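Local coordinates for segregation and condensation protein A (Thermococcus onnurineus, PDB 6IVH), which is the archaeal kleisin of an Smc-based condensin, and probably bridges Smc subunits in chromosome condensation and segregation, this chain being its N-terminal domain, at residues Ile31-Glu36 with Val101-Thr106; Lys67-Leu72 with Pro97-Glu102. All blocks are in the same frame, centred on the assembly; numbering follows the deposited sequence.

Contact 1: residues Ile31-Glu36 with Val101-Thr106; sequences IVDLTE and VERYYT
Ile31 N donates a nearly straight hydrogen bond to Arg103 O, 3.1 Å long with an N-H...O angle of 173°. It extends the small antiparallel sheet of this mostly helical kleisin N-terminal domain, in which Tyr105 pairs through its backbone with Ile29. Because Ile31 also begins helix 31-47, Arg103 O serves an amide in the first turn, where no earlier helical carbonyl is available.

The side chain of Arg103 then reaches over the start of the helix. Its CB, CG and CD come no closer than 4.3 Å (CD to Val32 CG2); CG lies opposite the backbone N (chi1 164°), and a bend at chi2 brings the end round to the helix. There NE lies 3.8 Å from Val32 CG2 and forms a salt bridge with Asp30 OD1, the main charge partner. CZ rests under the same methyl, which sits over the centre of one guanidinium face; NH1 is 4.3 Å from that methyl, and NH2 ends 3.8 Å from Val32 CB. A beta-branched valine suits this place, offering a broad apolar surface to the flat group while NE turns to Asp30. Asp33 OD1 stays beyond salt-bridge range, though its charge probably adds to the attraction.

Ile31 fills the buried side, between Tyr105 and helices 54-72 and 107-120. Its CG2 packs against the carbonyl that its own amide binds, 3.2 Å from Arg103 O.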
ATOM      1  N   ILE A  31      -7.257  -2.721  -4.595  1.00 49.23           N
ATOM      2  CA  ILE A  31      -6.400  -3.012  -3.447  1.00 48.64           C
ATOM      3  C   ILE A  31      -5.749  -4.383  -3.584  1.00 52.41           C
ATOM      4  O   ILE A  31      -4.659  -4.619  -3.047  1.00 50.10           O
ATOM      5  CB  ILE A  31      -7.200  -2.890  -2.133  1.00 48.59           C
ATOM      6  CG1 ILE A  31      -6.264  -2.924  -0.924  1.00 45.03           C
ATOM      7  CG2 ILE A  31      -8.226  -4.000  -2.019  1.00 48.85           C
ATOM      8  CD1 ILE A  31      -5.250  -1.809  -0.912  1.00 49.65           C
ATOM      9  N   VAL A  32      -6.391  -5.305  -4.304  1.00 50.86           N
ATOM     10  CA  VAL A  32      -5.782  -6.606  -4.557  1.00 46.68           C
ATOM     11  C   VAL A  32      -4.636  -6.467  -5.551  1.00 48.88           C
ATOM     12  O   VAL A  32      -3.548  -7.019  -5.353  1.00 52.40           O
ATOM     13  CB  VAL A  32      -6.843  -7.606  -5.050  1.00 55.47           C
ATOM     14  CG1 VAL A  32      -6.202  -8.944  -5.388  1.00 52.57           C
ATOM     15  CG2 VAL A  32      -7.934  -7.783  -4.002  1.00 51.56           C
ATOM     16  N   ASP A  33      -4.860  -5.715  -6.629  1.00 52.64           N
ATOM     17  CA  ASP A  33      -3.804  -5.507  -7.613  1.00 51.40           C
ATOM     18  C   ASP A  33      -2.741  -4.545  -7.101  1.00 49.81           C
ATOM     19  O   ASP A  33      -1.571  -4.657  -7.483  1.00 47.35           O
ATOM     20  CB  ASP A  33      -4.404  -4.993  -8.922  1.00 58.19           C
ATOM     21  CG  ASP A  33      -5.451  -5.932  -9.491  1.00 66.66           C
ATOM     22  OD1 ASP A  33      -5.432  -7.132  -9.138  1.00 65.90           O
ATOM     23  OD2 ASP A  33      -6.292  -5.471 -10.292  1.00 67.97           O
ATOM     24  N   LEU A  34      -3.123  -3.602  -6.234  1.00 52.48           N
ATOM     25  CA  LEU A  34      -2.164  -2.638  -5.705  1.00 42.08           C
ATOM     26  C   LEU A  34      -1.181  -3.288  -4.742  1.00 41.60           C
ATOM     27  O   LEU A  34      -0.025  -2.855  -4.655  1.00 42.45           O
ATOM     28  CB  LEU A  34      -2.906  -1.490  -5.015  1.00 40.09           C
ATOM     29  CG  LEU A  34      -2.135  -0.290  -4.445  1.00 36.53           C
ATOM     30  CD1 LEU A  34      -1.621  -0.538  -3.027  1.00 29.35           C
ATOM     31  CD2 LEU A  34      -0.995   0.107  -5.369  1.00 35.67           C
ATOM     32  N   THR A  35      -1.615  -4.319  -4.014  1.00 41.24           N
ATOM     33  CA  THR A  35      -0.780  -4.892  -2.963  1.00 42.29           C
ATOM     34  C   THR A  35       0.504  -5.486  -3.532  1.00 35.14           C
ATOM     35  O   THR A  35       1.600  -5.223  -3.023  1.00 36.80           O
ATOM     36  CB  THR A  35      -1.568  -5.947  -2.187  1.00 43.32           C
ATOM     37  OG1 THR A  35      -2.728  -5.338  -1.606  1.00 43.73           O
ATOM     38  CG2 THR A  35      -0.708  -6.544  -1.081  1.00 39.05           C
ATOM     39  N   GLU A  36       0.394  -6.283  -4.596  1.00 35.61           N
ATOM     40  CA  GLU A  36       1.593  -6.904  -5.147  1.00 44.82           C
ATOM     41  C   GLU A  36       2.457  -5.897  -5.899  1.00 48.85           C
ATOM     42  O   GLU A  36       3.682  -6.044  -5.933  1.00 45.02           O
ATOM     43  CB  GLU A  36       1.222  -8.083  -6.052  1.00 48.72           C
ATOM     44  CG  GLU A  36       2.407  -8.974  -6.446  1.00 64.35           C
ATOM     45  CD  GLU A  36       3.101  -9.621  -5.252  1.00 65.84           C
ATOM     46  OE1 GLU A  36       2.466  -9.746  -4.183  1.00 67.97           O
ATOM     47  OE2 GLU A  36       4.281 -10.011  -5.390  1.00 56.80           O
ATOM     48  N   VAL A 101     -15.393  -3.297   4.549  1.00 81.93           N
ATOM     49  CA  VAL A 101     -14.313  -3.785   3.697  1.00 72.98           C
ATOM     50  C   VAL A 101     -14.586  -3.365   2.258  1.00 69.95           C
ATOM     51  O   VAL A 101     -15.574  -3.793   1.652  1.00 72.09           O
ATOM     52  CB  VAL A 101     -14.160  -5.308   3.810  1.00 73.93           C
ATOM     53  CG1 VAL A 101     -13.303  -5.839   2.675  1.00 68.43           C
ATOM     54  CG2 VAL A 101     -13.541  -5.675   5.149  1.00 75.69           C
ATOM     55  N   GLU A 102     -13.712  -2.523   1.712  1.00 75.49           N
ATOM     56  CA  GLU A 102     -13.817  -2.045   0.343  1.00 72.69           C
ATOM     57  C   GLU A 102     -12.762  -2.728  -0.520  1.00 67.67           C
ATOM     58  O   GLU A 102     -11.670  -3.062  -0.048  1.00 65.39           O
ATOM     59  CB  GLU A 102     -13.639  -0.518   0.278  1.00 76.75           C
ATOM     60  CG  GLU A 102     -14.262   0.254   1.448  1.00 84.21           C
ATOM     61  CD  GLU A 102     -15.612   0.868   1.114  1.00 87.74           C
ATOM     62  OE1 GLU A 102     -15.940   1.923   1.692  1.00 96.34           O
ATOM     63  OE2 GLU A 102     -16.351   0.282   0.298  1.00 82.93           O
ATOM     64  N   ARG A 103     -13.095  -2.928  -1.794  1.00 65.05           N
ATOM     65  CA  ARG A 103     -12.125  -3.424  -2.761  1.00 60.93           C
ATOM     66  C   ARG A 103     -11.484  -2.313  -3.584  1.00 60.83           C
ATOM     67  O   ARG A 103     -10.296  -2.404  -3.906  1.00 64.29           O
ATOM     68  CB  ARG A 103     -12.776  -4.445  -3.703  1.00 53.47           C
ATOM     69  CG  ARG A 103     -11.974  -4.717  -4.968  1.00 56.94           C
ATOM     70  CD  ARG A 103     -11.746  -6.194  -5.206  1.00 60.18           C
ATOM     71  NE  ARG A 103     -10.705  -6.400  -6.206  1.00 52.76           N
ATOM     72  CZ  ARG A 103     -10.485  -7.549  -6.831  1.00 51.54           C
ATOM     73  NH1 ARG A 103     -11.242  -8.602  -6.562  1.00 54.24           N
ATOM     74  NH2 ARG A 103      -9.514  -7.643  -7.729  1.00 51.80           N
ATOM     75  N   TYR A 104     -12.229  -1.260  -3.907  1.00 57.39           N
ATOM     76  CA  TYR A 104     -11.723  -0.155  -4.710  1.00 55.43           C
ATOM     77  C   TYR A 104     -11.640   1.107  -3.860  1.00 57.81           C
ATOM     78  O   TYR A 104     -12.590   1.449  -3.149  1.00 62.69           O
ATOM     79  CB  TYR A 104     -12.607   0.072  -5.938  1.00 53.92           C
ATOM     80  CG  TYR A 104     -12.609  -1.100  -6.894  1.00 54.28           C
ATOM     81  CD1 TYR A 104     -11.668  -1.195  -7.913  1.00 58.48           C
ATOM     82  CD2 TYR A 104     -13.544  -2.119  -6.772  1.00 57.67           C
ATOM     83  CE1 TYR A 104     -11.664  -2.270  -8.786  1.00 58.02           C
ATOM     84  CE2 TYR A 104     -13.549  -3.197  -7.639  1.00 64.55           C
ATOM     85  CZ  TYR A 104     -12.606  -3.268  -8.642  1.00 63.86           C
ATOM     86  OH  TYR A 104     -12.611  -4.340  -9.506  1.00 65.90           O
ATOM     87  N   TYR A 105     -10.497   1.791  -3.937  1.00 58.19           N
ATOM     88  CA  TYR A 105     -10.240   3.002  -3.172  1.00 59.05           C
ATOM     89  C   TYR A 105      -9.814   4.128  -4.102  1.00 64.05           C
ATOM     90  O   TYR A 105      -9.351   3.900  -5.223  1.00 62.10           O
ATOM     91  CB  TYR A 105      -9.134   2.796  -2.122  1.00 53.18           C
ATOM     92  CG  TYR A 105      -9.520   1.958  -0.926  1.00 57.49           C
ATOM     93  CD1 TYR A 105      -9.719   2.542   0.318  1.00 54.27           C
ATOM     94  CD2 TYR A 105      -9.667   0.583  -1.037  1.00 60.36           C
ATOM     95  CE1 TYR A 105     -10.063   1.779   1.416  1.00 54.77           C
ATOM     96  CE2 TYR A 105     -10.012  -0.187   0.056  1.00 61.20           C
ATOM     97  CZ  TYR A 105     -10.207   0.415   1.278  1.00 56.74           C
ATOM     98  OH  TYR A 105     -10.551  -0.353   2.366  1.00 77.60           O
ATOM     99  N   THR A 106      -9.974   5.354  -3.618  1.00 62.32           N
ATOM    100  CA  THR A 106      -9.269   6.485  -4.195  1.00 63.77           C
ATOM    101  C   THR A 106      -7.935   6.652  -3.473  1.00 62.74           C
ATOM    102  O   THR A 106      -7.693   6.061  -2.419  1.00 61.11           O
ATOM    103  CB  THR A 106     -10.104   7.764  -4.104  1.00 62.82           C
ATOM    104  OG1 THR A 106     -10.380   8.066  -2.731  1.00 59.93           O
ATOM    105  CG2 THR A 106     -11.415   7.596  -4.859  1.00 67.86           C
TER

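Contact 2: residues Lys67-Leu72 with Pro97-Glu102; sequences KSEALL and PLRRVE
Val101 packs on Glu69 in the last turns of helix 54-72. A chi1 of 165° swings CG1 away from the backbone N and onto the helix, 3.5 Å from Glu69 O and 4.0 Å from Glu69 CB; CG2 reaches the same CB at 4.1 Å. Valine suits the place because its short branches put two methyls against the helix backbone and the CB of Glu69. The small Ala70 lets the loop come close, its CB 3.9 Å from Glu102 O.

The outer side is looser and polar. Glu69 extends beyond CG to carry OE2 to the edge of the Arg99 guanidinium, forming a long salt bridge of 3.5 Å to NE. The carboxylate and guanidinium planes are 54° apart, and this single oxygen also faces Arg99 NH2 at 3.6 Å, so the two groups do not meet as a flat, two-pronged pair. Val101 CG2 covers one face of that guanidinium, and Arg99 NH1 has a weak hydrogen bond to Tyr105 OH. Glu69 OE1 merely lies near Pro97 N, which has no hydrogen to give. The loop before strand 104-105 thus lies on the C-terminal end of helix 54-72, leading into the two-stranded antiparallel sheet of the kleisin N-terminal domain.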
ATOM      1  N   LYS A  67      -6.114  -6.723   1.085  1.00 36.94           N
ATOM      2  CA  LYS A  67      -6.418  -7.425  -0.154  1.00 45.95           C
ATOM      3  C   LYS A  67      -7.000  -8.810   0.092  1.00 51.45           C
ATOM      4  O   LYS A  67      -7.764  -9.310  -0.743  1.00 48.70           O
ATOM      5  CB  LYS A  67      -5.167  -7.531  -1.035  1.00 44.32           C
ATOM      6  CG  LYS A  67      -4.488  -8.894  -1.042  1.00 44.02           C
ATOM      7  CD  LYS A  67      -3.675  -9.087  -2.317  1.00 50.38           C
ATOM      8  CE  LYS A  67      -2.957 -10.431  -2.337  1.00 54.11           C
ATOM      9  NZ  LYS A  67      -1.872 -10.511  -1.317  1.00 45.45           N
ATOM     10  N   SER A  68      -6.666  -9.439   1.222  1.00 47.19           N
ATOM     11  CA  SER A  68      -7.282 -10.717   1.561  1.00 47.24           C
ATOM     12  C   SER A  68      -8.753 -10.531   1.907  1.00 50.12           C
ATOM     13  O   SER A  68      -9.612 -11.293   1.449  1.00 55.23           O
ATOM     14  CB  SER A  68      -6.536 -11.374   2.723  1.00 43.09           C
ATOM     15  OG  SER A  68      -5.217 -11.736   2.356  1.00 44.58           O
ATOM     16  N   GLU A  69      -9.061  -9.517   2.720  1.00 46.77           N
ATOM     17  CA  GLU A  69     -10.452  -9.246   3.062  1.00 50.11           C
ATOM     18  C   GLU A  69     -11.236  -8.779   1.842  1.00 52.42           C
ATOM     19  O   GLU A  69     -12.415  -9.116   1.691  1.00 54.16           O
ATOM     20  CB  GLU A  69     -10.519  -8.211   4.185  1.00 49.61           C
ATOM     21  CG  GLU A  69      -9.684  -8.576   5.402  1.00 49.83           C
ATOM     22  CD  GLU A  69      -9.666  -7.481   6.452  1.00 63.43           C
ATOM     23  OE1 GLU A  69     -10.022  -7.767   7.616  1.00 65.37           O
ATOM     24  OE2 GLU A  69      -9.296  -6.335   6.115  1.00 57.20           O
ATOM     25  N   ALA A  70     -10.598  -8.011   0.957  1.00 49.42           N
ATOM     26  CA  ALA A  70     -11.271  -7.591  -0.269  1.00 52.98           C
ATOM     27  C   ALA A  70     -11.667  -8.790  -1.118  1.00 59.73           C
ATOM     28  O   ALA A  70     -12.756  -8.815  -1.702  1.00 65.77           O
ATOM     29  CB  ALA A  70     -10.376  -6.645  -1.065  1.00 43.08           C
ATOM     30  N   LEU A  71     -10.795  -9.798  -1.198  1.00 53.74           N
ATOM     31  CA  LEU A  71     -11.125 -11.000  -1.955  1.00 54.88           C
ATOM     32  C   LEU A  71     -12.203 -11.821  -1.264  1.00 58.43           C
ATOM     33  O   LEU A  71     -13.023 -12.456  -1.938  1.00 62.52           O
ATOM     34  CB  LEU A  71      -9.873 -11.847  -2.168  1.00 51.02           C
ATOM     35  CG  LEU A  71      -8.917 -11.357  -3.250  1.00 47.81           C
ATOM     36  CD1 LEU A  71      -7.562 -12.001  -3.062  1.00 45.68           C
ATOM     37  CD2 LEU A  71      -9.474 -11.665  -4.631  1.00 47.08           C
ATOM     38  N   LEU A  72     -12.215 -11.831   0.069  1.00 57.82           N
ATOM     39  CA  LEU A  72     -13.223 -12.582   0.805  1.00 57.07           C
ATOM     40  C   LEU A  72     -14.559 -11.855   0.883  1.00 63.09           C
ATOM     41  O   LEU A  72     -15.582 -12.497   1.140  1.00 63.43           O
ATOM     42  CB  LEU A  72     -12.721 -12.890   2.218  1.00 54.73           C
ATOM     43  CG  LEU A  72     -11.497 -13.802   2.330  1.00 48.36           C
ATOM     44  CD1 LEU A  72     -11.086 -13.969   3.782  1.00 39.63           C
ATOM     45  CD2 LEU A  72     -11.769 -15.154   1.689  1.00 44.01           C
ATOM     46  N   PRO A  97     -12.757  -9.128   9.191  1.00 75.93           N
ATOM     47  CA  PRO A  97     -13.545  -7.945   8.840  1.00 82.05           C
ATOM     48  C   PRO A  97     -13.514  -6.864   9.921  1.00 91.69           C
ATOM     49  O   PRO A  97     -12.484  -6.208  10.093  1.00 94.59           O
ATOM     50  CB  PRO A  97     -14.960  -8.511   8.670  1.00 83.81           C
ATOM     51  CG  PRO A  97     -14.969  -9.832   9.430  1.00 81.41           C
ATOM     52  CD  PRO A  97     -13.567 -10.131   9.899  1.00 78.85           C
ATOM     53  N   LEU A  98     -14.629  -6.700  10.632  1.00 90.65           N
ATOM     54  CA  LEU A  98     -14.795  -5.661  11.651  1.00 88.82           C
ATOM     55  C   LEU A  98     -14.422  -4.292  11.076  1.00 88.90           C
ATOM     56  O   LEU A  98     -13.637  -3.526  11.638  1.00 86.03           O
ATOM     57  CB  LEU A  98     -14.012  -6.022  12.927  1.00 90.47           C
ATOM     58  CG  LEU A  98     -13.794  -5.137  14.175  1.00 90.19           C
ATOM     59  CD1 LEU A  98     -12.472  -4.332  14.216  1.00 86.17           C
ATOM     60  CD2 LEU A  98     -15.023  -4.263  14.469  1.00 85.01           C
ATOM     61  N   ARG A  99     -15.001  -4.003   9.912  1.00 87.33           N
ATOM     62  CA  ARG A  99     -14.903  -2.722   9.221  1.00 85.38           C
ATOM     63  C   ARG A  99     -15.687  -2.858   7.924  1.00 85.15           C
ATOM     64  O   ARG A  99     -16.008  -3.966   7.484  1.00 89.58           O
ATOM     65  CB  ARG A  99     -13.459  -2.295   8.919  1.00 85.04           C
ATOM     66  CG  ARG A  99     -12.790  -3.076   7.795  1.00 87.94           C
ATOM     67  CD  ARG A  99     -11.480  -2.419   7.368  1.00 82.56           C
ATOM     68  NE  ARG A  99     -10.818  -3.150   6.289  1.00 85.00           N
ATOM     69  CZ  ARG A  99     -10.980  -2.888   4.995  1.00 85.00           C
ATOM     70  NH1 ARG A  99     -11.780  -1.901   4.611  1.00 83.37           N
ATOM     71  NH2 ARG A  99     -10.337  -3.607   4.083  1.00 71.81           N
ATOM     72  N   ARG A 100     -15.998  -1.715   7.319  1.00 83.78           N
ATOM     73  CA  ARG A 100     -16.542  -1.693   5.964  1.00 82.34           C
ATOM     74  C   ARG A 100     -15.416  -2.048   5.003  1.00 88.16           C
ATOM     75  O   ARG A 100     -14.566  -1.212   4.684  1.00 94.69           O
ATOM     76  CB  ARG A 100     -17.137  -0.327   5.644  1.00 79.24           C
ATOM     77  CG  ARG A 100     -18.274  -0.360   4.633  1.00 76.88           C
ATOM     78  CD  ARG A 100     -18.939   1.000   4.525  1.00 82.78           C
ATOM     79  NE  ARG A 100     -19.317   1.498   5.841  1.00 80.89           N
ATOM     80  CZ  ARG A 100     -20.508   1.311   6.399  1.00 75.89           C
ATOM     81  NH1 ARG A 100     -21.449   0.638   5.752  1.00 81.71           N
ATOM     82  NH2 ARG A 100     -20.757   1.792   7.603  1.00 68.46           N
ATOM     83  N   VAL A 101     -15.393  -3.297   4.549  1.00 81.93           N
ATOM     84  CA  VAL A 101     -14.313  -3.785   3.697  1.00 72.98           C
ATOM     85  C   VAL A 101     -14.586  -3.365   2.258  1.00 69.95           C
ATOM     86  O   VAL A 101     -15.574  -3.793   1.652  1.00 72.09           O
ATOM     87  CB  VAL A 101     -14.160  -5.308   3.810  1.00 73.93           C
ATOM     88  CG1 VAL A 101     -13.303  -5.839   2.675  1.00 68.43           C
ATOM     89  CG2 VAL A 101     -13.541  -5.675   5.149  1.00 75.69           C
ATOM     90  N   GLU A 102     -13.712  -2.523   1.712  1.00 75.49           N
ATOM     91  CA  GLU A 102     -13.817  -2.045   0.343  1.00 72.69           C
ATOM     92  C   GLU A 102     -12.762  -2.728  -0.520  1.00 67.67           C
ATOM     93  O   GLU A 102     -11.670  -3.062  -0.048  1.00 65.39           O
ATOM     94  CB  GLU A 102     -13.639  -0.518   0.278  1.00 76.75           C
ATOM     95  CG  GLU A 102     -14.262   0.254   1.448  1.00 84.21           C
ATOM     96  CD  GLU A 102     -15.612   0.868   1.114  1.00 87.74           C
ATOM     97  OE1 GLU A 102     -15.940   1.923   1.692  1.00 96.34           O
ATOM     98  OE2 GLU A 102     -16.351   0.282   0.298  1.00 82.93           O
TER

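How the contacts relate
From the N terminus, helix 11-20 leads to strand 29-30 and then into helix 31-47, where the first half of contact 1 lies. Helix 54-72 follows and brings the first half of contact 2; residues 75-96 are not modelled, and the chain resumes at Pro97. Contact 2 therefore closes the shorter loop, nested inside the longer one that contact 1 closes. Both end on one continuous stretch and share Val101 and Glu102, with centres about 10 Å apart. The helices of the two contacts also meet directly, Ile31 CG2 lying 3.5 Å from Ala70 CB. Together they lay the segment 97-106, a loop that runs into strand 104-105, across helices 31-47 and 54-72, just before helix 107-120 begins.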